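Local coordinates for protection of telomeres protein 1 (Schizosaccharomyces pombe, PDB 7CUI), which protects the single-stranded 3' overhang of telomeres by binding telomeric DNA and regulates telomerase, the chain described here being its C-terminal part, at residues A104-S109 / F194-V199; W80-L85 / V96-S101; R54-D59 / V159-F164; V22-A27 / D165-E170. All coordinates share one frame; numbering follows the deposited sequence.

Contact 1 of 4, residues A104-S109 / F194-V199; sequences AELINS and FGTKIV
Asn108 ND2 donates to the backbone oxygen of Ile198, with ND2 and O 2.8 Å apart. The acceptor lies close to the amide plane of Asn108, although ND2 is tilted 33° out of the carbonyl plane of Ile198. With CG anti to the backbone N (chi1 -168°), the amide is carried toward strand 190-198, where ND2 also lies 3.5 Å from Lys197 CD. Ile198 N donates to Leu106 O at 2.9 Å, in the carbonyl plane and on a lone pair. This ties the last turn of helix 100-107 to strand 190-198, the fifth strand of an OB-fold barrel, the helix following the third. Asn108, the first residue past the helix, has a positive phi (60°), which turns the chain out of the helix. Were Asn108 an alanine, Ile198 O would probably lose this donor and the strand end be freer to move. Leu106 CG packs 4.0 Å from Ile198 CD1, and Ile198 also reaches Leu131 and Ile134 of helix 121-135. The bent chains of Glu105 and Lys197 bring OE1 and NZ to 3.6 Å, a long salt bridge. The carboxylate of Glu25, in the loop after strand 22-24, lies close to that of Glu105.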
loop_
_atom_site.group_PDB
_atom_site.type_symbol
_atom_site.label_atom_id
_atom_site.label_comp_id
_atom_site.label_asym_id
_atom_site.label_seq_id
_atom_site.Cartn_x
_atom_site.Cartn_y
_atom_site.Cartn_z
ATOM N N ALA A 104 -8.815 -5.133 1.265
ATOM C CA ALA A 104 -10.142 -5.166 1.864
ATOM C C ALA A 104 -10.045 -4.956 3.375
ATOM O O ALA A 104 -10.883 -4.269 3.954
ATOM C CB ALA A 104 -10.854 -6.452 1.516
ATOM N N GLU A 105 -9.016 -5.552 3.994
ATOM C CA GLU A 105 -8.743 -5.402 5.415
ATOM C C GLU A 105 -8.526 -3.925 5.753
ATOM O O GLU A 105 -9.129 -3.411 6.693
ATOM C CB GLU A 105 -7.540 -6.263 5.813
ATOM C CG GLU A 105 -7.120 -6.111 7.264
ATOM C CD GLU A 105 -7.783 -7.070 8.235
ATOM O OE1 GLU A 105 -7.210 -7.290 9.321
ATOM O OE2 GLU A 105 -8.866 -7.596 7.904
ATOM N N LEU A 106 -7.669 -3.251 4.973
ATOM C CA LEU A 106 -7.369 -1.842 5.178
ATOM C C LEU A 106 -8.642 -1.014 5.011
ATOM O O LEU A 106 -8.987 -0.244 5.906
ATOM C CB LEU A 106 -6.273 -1.406 4.200
ATOM C CG LEU A 106 -5.788 0.037 4.340
ATOM C CD1 LEU A 106 -4.790 0.178 5.482
ATOM C CD2 LEU A 106 -5.173 0.532 3.038
ATOM N N ILE A 107 -9.346 -1.199 3.883
ATOM C CA ILE A 107 -10.513 -0.388 3.561
ATOM C C ILE A 107 -11.570 -0.535 4.654
ATOM O O ILE A 107 -12.124 0.469 5.099
ATOM C CB ILE A 107 -11.071 -0.683 2.153
ATOM C CG1 ILE A 107 -10.090 -0.248 1.064
ATOM C CG2 ILE A 107 -12.429 -0.022 1.964
ATOM C CD1 ILE A 107 -10.280 -0.970 -0.252
ATOM N N ASN A 108 -11.852 -1.783 5.053
ATOM C CA ASN A 108 -12.642 -2.089 6.237
ATOM C C ASN A 108 -14.044 -1.489 6.118
ATOM O O ASN A 108 -14.483 -0.754 7.001
ATOM C CB ASN A 108 -11.921 -1.633 7.512
ATOM C CG ASN A 108 -12.544 -2.169 8.783
ATOM O OD1 ASN A 108 -13.246 -3.174 8.761
ATOM N ND2 ASN A 108 -12.292 -1.507 9.899
ATOM N N SER A 109 -14.743 -1.812 5.023
ATOM C CA SER A 109 -16.053 -1.242 4.755
ATOM C C SER A 109 -16.858 -2.181 3.861
ATOM O O SER A 109 -16.458 -2.479 2.739
ATOM C CB SER A 109 -15.929 0.134 4.144
ATOM O OG SER A 109 -17.182 0.801 4.123
ATOM N N PHE A 194 -0.490 -5.683 5.349
ATOM C CA PHE A 194 -1.484 -6.590 5.903
ATOM C C PHE A 194 -1.729 -6.262 7.375
ATOM O O PHE A 194 -0.975 -5.502 7.982
ATOM C CB PHE A 194 -1.030 -8.046 5.752
ATOM C CG PHE A 194 0.075 -8.452 6.695
ATOM C CD1 PHE A 194 1.402 -8.193 6.387
ATOM C CD2 PHE A 194 -0.217 -9.086 7.895
ATOM C CE1 PHE A 194 2.414 -8.566 7.256
ATOM C CE2 PHE A 194 0.794 -9.455 8.767
ATOM C CZ PHE A 194 2.109 -9.196 8.445
ATOM N N GLY A 195 -2.787 -6.863 7.937
ATOM C CA GLY A 195 -3.094 -6.793 9.359
ATOM C C GLY A 195 -3.287 -5.360 9.847
ATOM O O GLY A 195 -2.874 -5.008 10.951
ATOM N N THR A 196 -3.920 -4.538 9.007
ATOM C CA THR A 196 -4.041 -3.111 9.253
ATOM C C THR A 196 -5.401 -2.651 8.740
ATOM O O THR A 196 -5.706 -2.854 7.568
ATOM C CB THR A 196 -2.915 -2.356 8.531
ATOM O OG1 THR A 196 -1.670 -2.990 8.825
ATOM C CG2 THR A 196 -2.840 -0.887 8.890
ATOM N N LYS A 197 -6.212 -2.041 9.617
ATOM C CA LYS A 197 -7.561 -1.652 9.233
ATOM C C LYS A 197 -7.829 -0.188 9.584
ATOM O O LYS A 197 -7.389 0.294 10.625
ATOM C CB LYS A 197 -8.613 -2.627 9.777
ATOM C CG LYS A 197 -8.704 -2.752 11.289
ATOM C CD LYS A 197 -9.981 -3.425 11.768
ATOM C CE LYS A 197 -9.851 -4.918 11.998
ATOM N NZ LYS A 197 -10.101 -5.680 10.753
ATOM N N ILE A 198 -8.542 0.512 8.686
ATOM C CA ILE A 198 -9.006 1.873 8.912
ATOM C C ILE A 198 -10.300 1.805 9.717
ATOM O O ILE A 198 -11.174 0.995 9.422
ATOM C CB ILE A 198 -9.190 2.644 7.585
ATOM C CG1 ILE A 198 -7.895 2.708 6.769
ATOM C CG2 ILE A 198 -9.753 4.039 7.830
ATOM C CD1 ILE A 198 -8.082 3.188 5.344
ATOM N N VAL A 199 -10.411 2.672 10.728
ATOM C CA VAL A 199 -11.498 2.602 11.691
ATOM C C VAL A 199 -12.034 4.010 11.983
ATOM O O VAL A 199 -11.522 4.961 11.361
ATOM C CB VAL A 199 -11.037 1.886 12.974
ATOM C CG1 VAL A 199 -11.893 2.258 14.172
ATOM C CG2 VAL A 199 -10.999 0.379 12.783
#

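Contact 2 of 4, residues W80-L85 / V96-S101; sequences WMFALL and VIFFDS
Phe98 CB lies over one face of the Phe82 ring, 4.1 Å from its centroid and 26° off the normal, a CH-pi contact. Beside it, Leu84 CD1 comes within 3.6 Å of Phe98 CE1, approaching the ring obliquely. The Phe82 ring reaches this position because CG stands between the backbone N and the carbonyl carbon (chi1 55°), which swings it across to the neighbouring strand. Phe82 and Phe98 form a hydrogen-bonded antiparallel pair, with Phe98 N and Phe82 O 2.8 Å apart; Leu84 and Val96 pair likewise. This is the hairpin of strands 77-87 and 93-99, the second and third strands of the OB barrel. Loss of the Phe82 ring to an alanine is likely to open a gap against Phe98 CB and leave Phe68 without its stacking partner. The other face carries Met81 (selenomethionine), whose CB sits at the edge of the Phe99 ring, 3.8 Å from CD1, and the smaller pair Ala83 and Ile97; Met81, Ile97 and Phe99 also pack on apolar side chains of another protein's chain. Beyond Phe99, Asp100 N donates to Trp80 O at 2.9 Å. Farther out, Ala103 lies against Trp80, Phe82 and Phe98.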
loop_
_atom_site.group_PDB
_atom_site.type_symbol
_atom_site.label_atom_id
_atom_site.label_comp_id
_atom_site.label_asym_id
_atom_site.label_seq_id
_atom_site.Cartn_x
_atom_site.Cartn_y
_atom_site.Cartn_z
ATOM N N TRP A 80 -8.923 -5.492 -5.538
ATOM C CA TRP A 80 -8.159 -4.347 -5.076
ATOM C C TRP A 80 -6.694 -4.544 -5.442
ATOM O O TRP A 80 -6.128 -5.609 -5.206
ATOM C CB TRP A 80 -8.284 -4.167 -3.558
ATOM C CG TRP A 80 -9.652 -3.830 -3.052
ATOM C CD1 TRP A 80 -10.374 -4.530 -2.129
ATOM C CD2 TRP A 80 -10.460 -2.697 -3.418
ATOM N NE1 TRP A 80 -11.579 -3.920 -1.904
ATOM C CE2 TRP A 80 -11.662 -2.795 -2.682
ATOM C CE3 TRP A 80 -10.294 -1.619 -4.297
ATOM C CZ2 TRP A 80 -12.680 -1.847 -2.789
ATOM C CZ3 TRP A 80 -11.304 -0.689 -4.411
ATOM C CH2 TRP A 80 -12.480 -0.805 -3.667
HETATM N N MSE A 81 -6.092 -3.498 -6.009
HETATM C CA MSE A 81 -4.654 -3.466 -6.192
HETATM C C MSE A 81 -4.180 -2.020 -6.315
HETATM O O MSE A 81 -4.497 -1.327 -7.279
HETATM C CB MSE A 81 -4.235 -4.317 -7.394
HETATM C CG MSE A 81 -2.741 -4.411 -7.540
HETATM SE SE MSE A 81 -2.266 -5.119 -9.295
HETATM C CE MSE A 81 -2.551 -3.752 -10.680
ATOM N N PHE A 82 -3.423 -1.584 -5.306
ATOM C CA PHE A 82 -2.813 -0.265 -5.285
ATOM C C PHE A 82 -1.591 -0.303 -4.372
ATOM O O PHE A 82 -1.403 -1.259 -3.620
ATOM C CB PHE A 82 -3.828 0.805 -4.865
ATOM C CG PHE A 82 -4.525 0.553 -3.550
ATOM C CD1 PHE A 82 -5.723 -0.146 -3.508
ATOM C CD2 PHE A 82 -3.995 1.024 -2.353
ATOM C CE1 PHE A 82 -6.369 -0.372 -2.299
ATOM C CE2 PHE A 82 -4.645 0.798 -1.147
ATOM C CZ PHE A 82 -5.836 0.103 -1.121
ATOM N N ALA A 83 -0.765 0.742 -4.455
ATOM C CA ALA A 83 0.445 0.814 -3.654
ATOM C C ALA A 83 0.535 2.170 -2.961
ATOM O O ALA A 83 0.237 3.203 -3.560
ATOM C CB ALA A 83 1.652 0.556 -4.520
ATOM N N LEU A 84 0.952 2.146 -1.693
ATOM C CA LEU A 84 1.227 3.364 -0.949
ATOM C C LEU A 84 2.739 3.497 -0.805
ATOM O O LEU A 84 3.389 2.569 -0.328
ATOM C CB LEU A 84 0.593 3.244 0.440
ATOM C CG LEU A 84 -0.901 2.940 0.489
ATOM C CD1 LEU A 84 -1.385 2.930 1.932
ATOM C CD2 LEU A 84 -1.680 3.964 -0.321
ATOM N N LEU A 85 3.288 4.644 -1.225
ATOM C CA LEU A 85 4.676 4.949 -0.924
ATOM C C LEU A 85 4.747 5.519 0.490
ATOM O O LEU A 85 4.242 6.608 0.746
ATOM C CB LEU A 85 5.226 5.947 -1.948
ATOM C CG LEU A 85 6.736 6.181 -1.883
ATOM C CD1 LEU A 85 7.503 4.905 -2.198
ATOM C CD2 LEU A 85 7.157 7.297 -2.823
ATOM N N VAL A 96 4.562 -0.087 -0.609
ATOM C CA VAL A 96 3.821 -1.132 0.076
ATOM C C VAL A 96 2.548 -1.408 -0.728
ATOM O O VAL A 96 1.715 -0.520 -0.925
ATOM C CB VAL A 96 3.506 -0.713 1.527
ATOM C CG1 VAL A 96 2.639 -1.734 2.248
ATOM C CG2 VAL A 96 4.767 -0.407 2.327
ATOM N N ILE A 97 2.417 -2.649 -1.204
ATOM C CA ILE A 97 1.303 -3.040 -2.051
ATOM C C ILE A 97 0.152 -3.531 -1.177
ATOM O O ILE A 97 0.344 -4.381 -0.308
ATOM C CB ILE A 97 1.738 -4.122 -3.061
ATOM C CG1 ILE A 97 2.784 -3.599 -4.048
ATOM C CG2 ILE A 97 0.534 -4.707 -3.784
ATOM C CD1 ILE A 97 3.537 -4.694 -4.778
ATOM N N PHE A 98 -1.046 -2.991 -1.436
ATOM C CA PHE A 98 -2.279 -3.534 -0.894
ATOM C C PHE A 98 -3.053 -4.227 -2.013
ATOM O O PHE A 98 -3.471 -3.594 -2.982
ATOM C CB PHE A 98 -3.095 -2.454 -0.179
ATOM C CG PHE A 98 -2.484 -2.022 1.128
ATOM C CD1 PHE A 98 -1.526 -1.017 1.162
ATOM C CD2 PHE A 98 -2.827 -2.648 2.321
ATOM C CE1 PHE A 98 -0.941 -0.638 2.361
ATOM C CE2 PHE A 98 -2.243 -2.265 3.522
ATOM C CZ PHE A 98 -1.303 -1.258 3.539
ATOM N N PHE A 99 -3.236 -5.537 -1.848
ATOM C CA PHE A 99 -3.835 -6.402 -2.847
ATOM C C PHE A 99 -4.959 -7.203 -2.192
ATOM O O PHE A 99 -4.833 -7.628 -1.040
ATOM C CB PHE A 99 -2.751 -7.315 -3.428
ATOM C CG PHE A 99 -3.201 -8.237 -4.531
ATOM C CD1 PHE A 99 -3.597 -7.729 -5.760
ATOM C CD2 PHE A 99 -3.225 -9.613 -4.351
ATOM C CE1 PHE A 99 -4.019 -8.573 -6.780
ATOM C CE2 PHE A 99 -3.648 -10.458 -5.371
ATOM C CZ PHE A 99 -4.041 -9.937 -6.585
ATOM N N ASP A 100 -6.068 -7.353 -2.927
ATOM C CA ASP A 100 -7.119 -8.315 -2.627
ATOM C C ASP A 100 -7.572 -8.199 -1.168
ATOM O O ASP A 100 -7.991 -7.129 -0.735
ATOM C CB ASP A 100 -6.713 -9.727 -3.063
ATOM C CG ASP A 100 -7.890 -10.638 -3.364
ATOM O OD1 ASP A 100 -9.046 -10.209 -3.141
ATOM O OD2 ASP A 100 -7.643 -11.773 -3.826
ATOM N N SER A 101 -7.471 -9.300 -0.409
ATOM C CA SER A 101 -8.031 -9.387 0.934
ATOM C C SER A 101 -7.324 -8.459 1.927
ATOM O O SER A 101 -7.939 -8.022 2.899
ATOM C CB SER A 101 -8.063 -10.811 1.429
ATOM O OG SER A 101 -6.786 -11.412 1.300
#

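Contact 3 of 4, residues R54-D59 / V159-F164; sequences RVQVVD and VETPWF
The Trp163 ring carries the aliphatic part of Gln56 on one face: CG stands 4.2 Å from the centroid of the five-membered ring. The Gln56 amide is stacked there, its plane 17° from that of the indole, and OE1 reaches 3.5 Å from CZ2. At the edge of this ring lies the carbonyl group of Arg54. On the opposite side of the sheet, the Phe164 ring receives Val55 CG1 over one face, 4.2 Å from the centroid, while Val57 CG2 sits at its edge, 3.7 Å from CZ. A chi1 of 60° holds Phe164 CG between its backbone N and carbonyl carbon, bringing one face of the ring to Val55 and its edge to Val57. The Gln56 amide is fixed in rotation from its other end: NE2 donates to Thr161 O at 2.9 Å, in the carbonyl plane and on a lone pair. Thr161 OG1 in turn donates to Val57 O, also at 2.9 Å, so two side-chain bonds pin the approach to the strand. Val55 and Phe164 then pair in both directions, with Val55 N 2.8 Å from Phe164 O. Leu138 of helix 138-148 supports Val57 and Thr161. The antiparallel union of strands 49-73 and 163-171 is the first-to-fourth strand pairing of an OB barrel.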
loop_
_atom_site.group_PDB
_atom_site.type_symbol
_atom_site.label_atom_id
_atom_site.label_comp_id
_atom_site.label_asym_id
_atom_site.label_seq_id
_atom_site.Cartn_x
_atom_site.Cartn_y
_atom_site.Cartn_z
ATOM N N ARG A 54 6.358 2.347 11.734
ATOM C CA ARG A 54 5.566 3.523 12.050
ATOM C C ARG A 54 5.804 4.538 10.939
ATOM O O ARG A 54 6.934 4.987 10.738
ATOM C CB ARG A 54 5.935 4.090 13.424
ATOM C CG ARG A 54 4.920 5.088 13.960
ATOM C CD ARG A 54 5.173 5.523 15.386
ATOM N NE ARG A 54 5.354 4.390 16.285
ATOM C CZ ARG A 54 4.547 4.077 17.291
ATOM N NH1 ARG A 54 3.485 4.820 17.551
ATOM N NH2 ARG A 54 4.812 3.022 18.041
ATOM N N VAL A 55 4.725 4.897 10.231
ATOM C CA VAL A 55 4.882 5.346 8.859
ATOM C C VAL A 55 3.885 6.455 8.514
ATOM O O VAL A 55 2.907 6.685 9.226
ATOM C CB VAL A 55 4.805 4.130 7.912
ATOM C CG1 VAL A 55 3.477 3.999 7.179
ATOM C CG2 VAL A 55 5.989 4.071 6.966
ATOM N N GLN A 56 4.173 7.138 7.400
ATOM C CA GLN A 56 3.392 8.229 6.842
ATOM C C GLN A 56 3.265 7.962 5.346
ATOM O O GLN A 56 4.229 7.525 4.721
ATOM C CB GLN A 56 4.209 9.508 6.995
ATOM C CG GLN A 56 3.442 10.701 7.533
ATOM C CD GLN A 56 4.327 11.921 7.646
ATOM O OE1 GLN A 56 5.536 11.870 7.407
ATOM N NE2 GLN A 56 3.718 13.039 8.008
ATOM N N VAL A 57 2.085 8.217 4.763
ATOM C CA VAL A 57 1.929 8.032 3.327
ATOM C C VAL A 57 2.411 9.290 2.614
ATOM O O VAL A 57 2.025 10.403 2.976
ATOM C CB VAL A 57 0.493 7.677 2.901
ATOM C CG1 VAL A 57 0.411 7.447 1.397
ATOM C CG2 VAL A 57 -0.052 6.470 3.647
ATOM N N VAL A 58 3.213 9.083 1.566
ATOM C CA VAL A 58 3.926 10.162 0.909
ATOM C C VAL A 58 3.561 10.212 -0.576
ATOM O O VAL A 58 3.729 11.246 -1.221
ATOM C CB VAL A 58 5.437 10.022 1.184
ATOM C CG1 VAL A 58 6.322 10.420 -0.006
ATOM C CG2 VAL A 58 5.827 10.778 2.451
ATOM N N ASP A 59 3.040 9.096 -1.103
ATOM C CA ASP A 59 2.633 8.977 -2.496
ATOM C C ASP A 59 1.807 7.698 -2.644
ATOM O O ASP A 59 1.768 6.886 -1.719
ATOM C CB ASP A 59 3.849 8.998 -3.431
ATOM C CG ASP A 59 3.535 9.384 -4.868
ATOM O OD1 ASP A 59 2.348 9.417 -5.222
ATOM O OD2 ASP A 59 4.485 9.656 -5.623
ATOM N N VAL A 159 1.537 18.984 2.505
ATOM C CA VAL A 159 0.572 18.589 3.520
ATOM C C VAL A 159 1.217 17.684 4.568
ATOM O O VAL A 159 2.219 17.020 4.305
ATOM C CB VAL A 159 -0.650 17.892 2.889
ATOM C CG1 VAL A 159 -1.468 18.852 2.037
ATOM C CG2 VAL A 159 -0.262 16.653 2.095
ATOM N N GLU A 160 0.596 17.663 5.752
ATOM C CA GLU A 160 0.911 16.705 6.795
ATOM C C GLU A 160 -0.059 15.537 6.693
ATOM O O GLU A 160 -1.265 15.715 6.845
ATOM C CB GLU A 160 0.720 17.341 8.167
ATOM C CG GLU A 160 1.960 18.013 8.682
ATOM C CD GLU A 160 1.783 18.618 10.057
ATOM O OE1 GLU A 160 2.786 19.109 10.610
ATOM O OE2 GLU A 160 0.643 18.598 10.562
ATOM N N THR A 161 0.491 14.346 6.459
ATOM C CA THR A 161 -0.291 13.126 6.400
ATOM C C THR A 161 -0.142 12.388 7.731
ATOM O O THR A 161 0.912 12.461 8.360
ATOM C CB THR A 161 0.120 12.317 5.166
ATOM O OG1 THR A 161 1.514 12.023 5.288
ATOM C CG2 THR A 161 -0.127 13.068 3.874
ATOM N N PRO A 162 -1.192 11.686 8.228
ATOM C CA PRO A 162 -1.133 11.048 9.543
ATOM C C PRO A 162 -0.124 9.909 9.660
ATOM O O PRO A 162 0.318 9.360 8.654
ATOM C CB PRO A 162 -2.562 10.540 9.791
ATOM C CG PRO A 162 -3.206 10.479 8.423
ATOM C CD PRO A 162 -2.505 11.520 7.578
ATOM N N TRP A 163 0.227 9.585 10.913
ATOM C CA TRP A 163 1.138 8.511 11.279
ATOM C C TRP A 163 0.342 7.294 11.731
ATOM O O TRP A 163 -0.656 7.437 12.439
ATOM C CB TRP A 163 2.061 8.963 12.416
ATOM C CG TRP A 163 3.122 9.923 11.990
ATOM C CD1 TRP A 163 3.049 11.283 12.015
ATOM C CD2 TRP A 163 4.420 9.595 11.462
ATOM N NE1 TRP A 163 4.214 11.828 11.549
ATOM C CE2 TRP A 163 5.074 10.819 11.202
ATOM C CE3 TRP A 163 5.098 8.397 11.190
ATOM C CZ2 TRP A 163 6.369 10.871 10.682
ATOM C CZ3 TRP A 163 6.375 8.451 10.674
ATOM C CH2 TRP A 163 7.002 9.674 10.425
ATOM N N PHE A 164 0.819 6.102 11.345
ATOM C CA PHE A 164 0.184 4.852 11.736
ATOM C C PHE A 164 1.200 3.716 11.660
ATOM O O PHE A 164 2.206 3.822 10.956
ATOM C CB PHE A 164 -1.066 4.574 10.891
ATOM C CG PHE A 164 -0.825 4.464 9.405
ATOM C CD1 PHE A 164 -0.836 5.594 8.595
ATOM C CD2 PHE A 164 -0.572 3.234 8.812
ATOM C CE1 PHE A 164 -0.598 5.499 7.232
ATOM C CE2 PHE A 164 -0.344 3.137 7.445
ATOM C CZ PHE A 164 -0.361 4.268 6.655
#

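Contact 4 of 4, residues V22-A27 / D165-E170; sequences VINEPA and DIYVKE
Tyr167 and Glu25 join two strands that are not direct neighbours: 22-24 and 163-171 each pair with strand 190-198, and Tyr167 bridges the distance between them. The short strand axes approach no closer than 7.4 Å and run 46° apart, which makes this a side-chain contact and not a sheet pairing. Tyr167 OH donates to the backbone oxygen of Glu25 at 2.6 Å, nearly along the C=O axis, with that oxygen close to the ring plane at its edge. The ring is sent this way by a CG anti to the carbonyl carbon (chi1 -57°). Ala27 CB comes obliquely to 3.8 Å from Tyr167 CZ, and Asn24 CB lies 3.6 Å from Tyr167 OH. The Asn24 side chain crosses Asp165 at about a right angle, its amide end over one face of the Tyr167 ring. The carboxylate of Asp165 turns to long, weak ion pairs with Arg52 and Arg54 of strand 49-73. Backbone bonds of Tyr167 with Phe194 and of Glu25 with Gly195 place both partners from the shared strand. The phenol gives its proton to a main-chain oxygen, so this bond does not depend on which side chain Glu25 carries, while the packing round the hydroxyl does use Asn24 and Ala27.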
loop_
_atom_site.group_PDB
_atom_site.type_symbol
_atom_site.label_atom_id
_atom_site.label_comp_id
_atom_site.label_asym_id
_atom_site.label_seq_id
_atom_site.Cartn_x
_atom_site.Cartn_y
_atom_site.Cartn_z
ATOM N N VAL A 22 -6.439 4.137 12.595
ATOM C CA VAL A 22 -5.822 2.938 12.049
ATOM C C VAL A 22 -5.496 1.981 13.191
ATOM O O VAL A 22 -4.728 2.317 14.087
ATOM C CB VAL A 22 -4.586 3.263 11.186
ATOM C CG1 VAL A 22 -3.854 2.006 10.745
ATOM C CG2 VAL A 22 -4.939 4.123 9.981
ATOM N N ILE A 23 -6.111 0.793 13.139
ATOM C CA ILE A 23 -5.890 -0.288 14.089
ATOM C C ILE A 23 -5.068 -1.379 13.403
ATOM O O ILE A 23 -5.188 -1.599 12.201
ATOM C CB ILE A 23 -7.242 -0.820 14.611
ATOM C CG1 ILE A 23 -7.825 0.090 15.694
ATOM C CG2 ILE A 23 -7.133 -2.258 15.090
ATOM C CD1 ILE A 23 -9.211 -0.312 16.157
ATOM N N ASN A 24 -4.236 -2.069 14.187
ATOM C CA ASN A 24 -3.443 -3.184 13.701
ATOM C C ASN A 24 -3.934 -4.482 14.343
ATOM O O ASN A 24 -4.573 -4.460 15.395
ATOM C CB ASN A 24 -1.953 -2.945 13.946
ATOM C CG ASN A 24 -1.414 -1.773 13.154
ATOM O OD1 ASN A 24 -0.979 -1.937 12.016
ATOM N ND2 ASN A 24 -1.439 -0.587 13.745
ATOM N N GLU A 25 -3.633 -5.609 13.687
ATOM C CA GLU A 25 -3.974 -6.936 14.174
ATOM C C GLU A 25 -3.017 -7.301 15.305
ATOM O O GLU A 25 -1.876 -6.848 15.303
ATOM C CB GLU A 25 -3.838 -7.951 13.036
ATOM C CG GLU A 25 -5.039 -8.867 12.885
ATOM C CD GLU A 25 -6.366 -8.169 12.623
ATOM O OE1 GLU A 25 -6.357 -7.096 11.982
ATOM O OE2 GLU A 25 -7.407 -8.698 13.065
ATOM N N PRO A 26 -3.443 -8.114 16.302
ATOM C CA PRO A 26 -2.534 -8.570 17.357
ATOM C C PRO A 26 -1.364 -9.356 16.766
ATOM O O PRO A 26 -1.569 -10.332 16.043
ATOM C CB PRO A 26 -3.415 -9.468 18.243
ATOM C CG PRO A 26 -4.834 -9.027 17.942
ATOM C CD PRO A 26 -4.817 -8.611 16.486
ATOM N N ALA A 27 -0.139 -8.898 17.062
ATOM C CA ALA A 27 1.078 -9.501 16.538
ATOM C C ALA A 27 2.267 -9.210 17.453
ATOM O O ALA A 27 2.290 -8.199 18.156
ATOM C CB ALA A 27 1.335 -9.011 15.133
ATOM N N ASP A 165 0.928 2.645 12.416
ATOM C CA ASP A 165 1.738 1.440 12.351
ATOM C C ASP A 165 1.234 0.585 11.194
ATOM O O ASP A 165 0.033 0.530 10.941
ATOM C CB ASP A 165 1.747 0.689 13.685
ATOM C CG ASP A 165 2.555 1.381 14.771
ATOM O OD1 ASP A 165 3.509 2.101 14.424
ATOM O OD2 ASP A 165 2.221 1.192 15.959
ATOM N N ILE A 166 2.168 -0.065 10.490
ATOM C CA ILE A 166 1.864 -0.875 9.319
ATOM C C ILE A 166 2.671 -2.169 9.406
ATOM O O ILE A 166 3.835 -2.139 9.800
ATOM C CB ILE A 166 2.176 -0.082 8.027
ATOM C CG1 ILE A 166 1.716 -0.797 6.755
ATOM C CG2 ILE A 166 3.652 0.273 7.945
ATOM C CD1 ILE A 166 0.239 -1.083 6.717
ATOM N N TYR A 167 2.038 -3.298 9.062
ATOM C CA TYR A 167 2.761 -4.551 8.906
ATOM C C TYR A 167 2.994 -4.803 7.422
ATOM O O TYR A 167 2.088 -4.617 6.614
ATOM C CB TYR A 167 1.969 -5.745 9.442
ATOM C CG TYR A 167 1.531 -5.683 10.882
ATOM C CD1 TYR A 167 2.186 -4.894 11.813
ATOM C CD2 TYR A 167 0.474 -6.463 11.325
ATOM C CE1 TYR A 167 1.782 -4.856 13.139
ATOM C CE2 TYR A 167 0.060 -6.440 12.646
ATOM C CZ TYR A 167 0.718 -5.634 13.558
ATOM O OH TYR A 167 0.308 -5.607 14.860
ATOM N N VAL A 168 4.207 -5.241 7.073
ATOM C CA VAL A 168 4.520 -5.583 5.695
ATOM C C VAL A 168 5.107 -6.988 5.651
ATOM O O VAL A 168 5.865 -7.377 6.536
ATOM C CB VAL A 168 5.455 -4.558 5.020
ATOM C CG1 VAL A 168 4.864 -3.156 5.022
ATOM C CG2 VAL A 168 6.861 -4.560 5.608
ATOM N N LYS A 169 4.726 -7.743 4.614
ATOM C CA LYS A 169 5.358 -9.017 4.321
ATOM C C LYS A 169 6.242 -8.858 3.086
ATOM O O LYS A 169 5.780 -8.425 2.034
ATOM C CB LYS A 169 4.331 -10.150 4.215
ATOM C CG LYS A 169 3.115 -9.896 3.335
ATOM C CD LYS A 169 2.021 -10.919 3.553
ATOM C CE LYS A 169 0.693 -10.491 2.968
ATOM N NZ LYS A 169 -0.389 -11.453 3.289
ATOM N N GLU A 170 7.524 -9.188 3.258
ATOM C CA GLU A 170 8.540 -9.080 2.225
ATOM C C GLU A 170 8.636 -10.421 1.507
ATOM O O GLU A 170 8.621 -11.467 2.152
ATOM C CB GLU A 170 9.874 -8.734 2.887
ATOM C CG GLU A 170 10.979 -8.345 1.922
ATOM C CD GLU A 170 12.211 -7.806 2.631
ATOM O OE1 GLU A 170 12.302 -7.969 3.861
ATOM O OE2 GLU A 170 13.073 -7.216 1.956
#

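All four contacts belong to one curled sheet with OB-fold topology. Along the chain, contact 2 is nested inside contact 3, which is nested inside contact 4; contact 1 follows contact 2 in series and crosses contacts 3 and 4. Contacts 1 and 2, centres about 11 Å apart, share helix 100-107 and meet where Ile107 packs on Trp80. Contacts 3 and 4, centres about 15 Å apart, share strand 163-171. Leu85 of contact 2 pairs with Val58 and Asp59 of contact 3, a classic beta bulge, while Ile166 of contact 4 packs on Phe98 of contact 2 inside the barrel. Contacts 1, 3 and 4 join segments far apart in sequence round the local hairpin of contact 2, one of whose faces meets another protein.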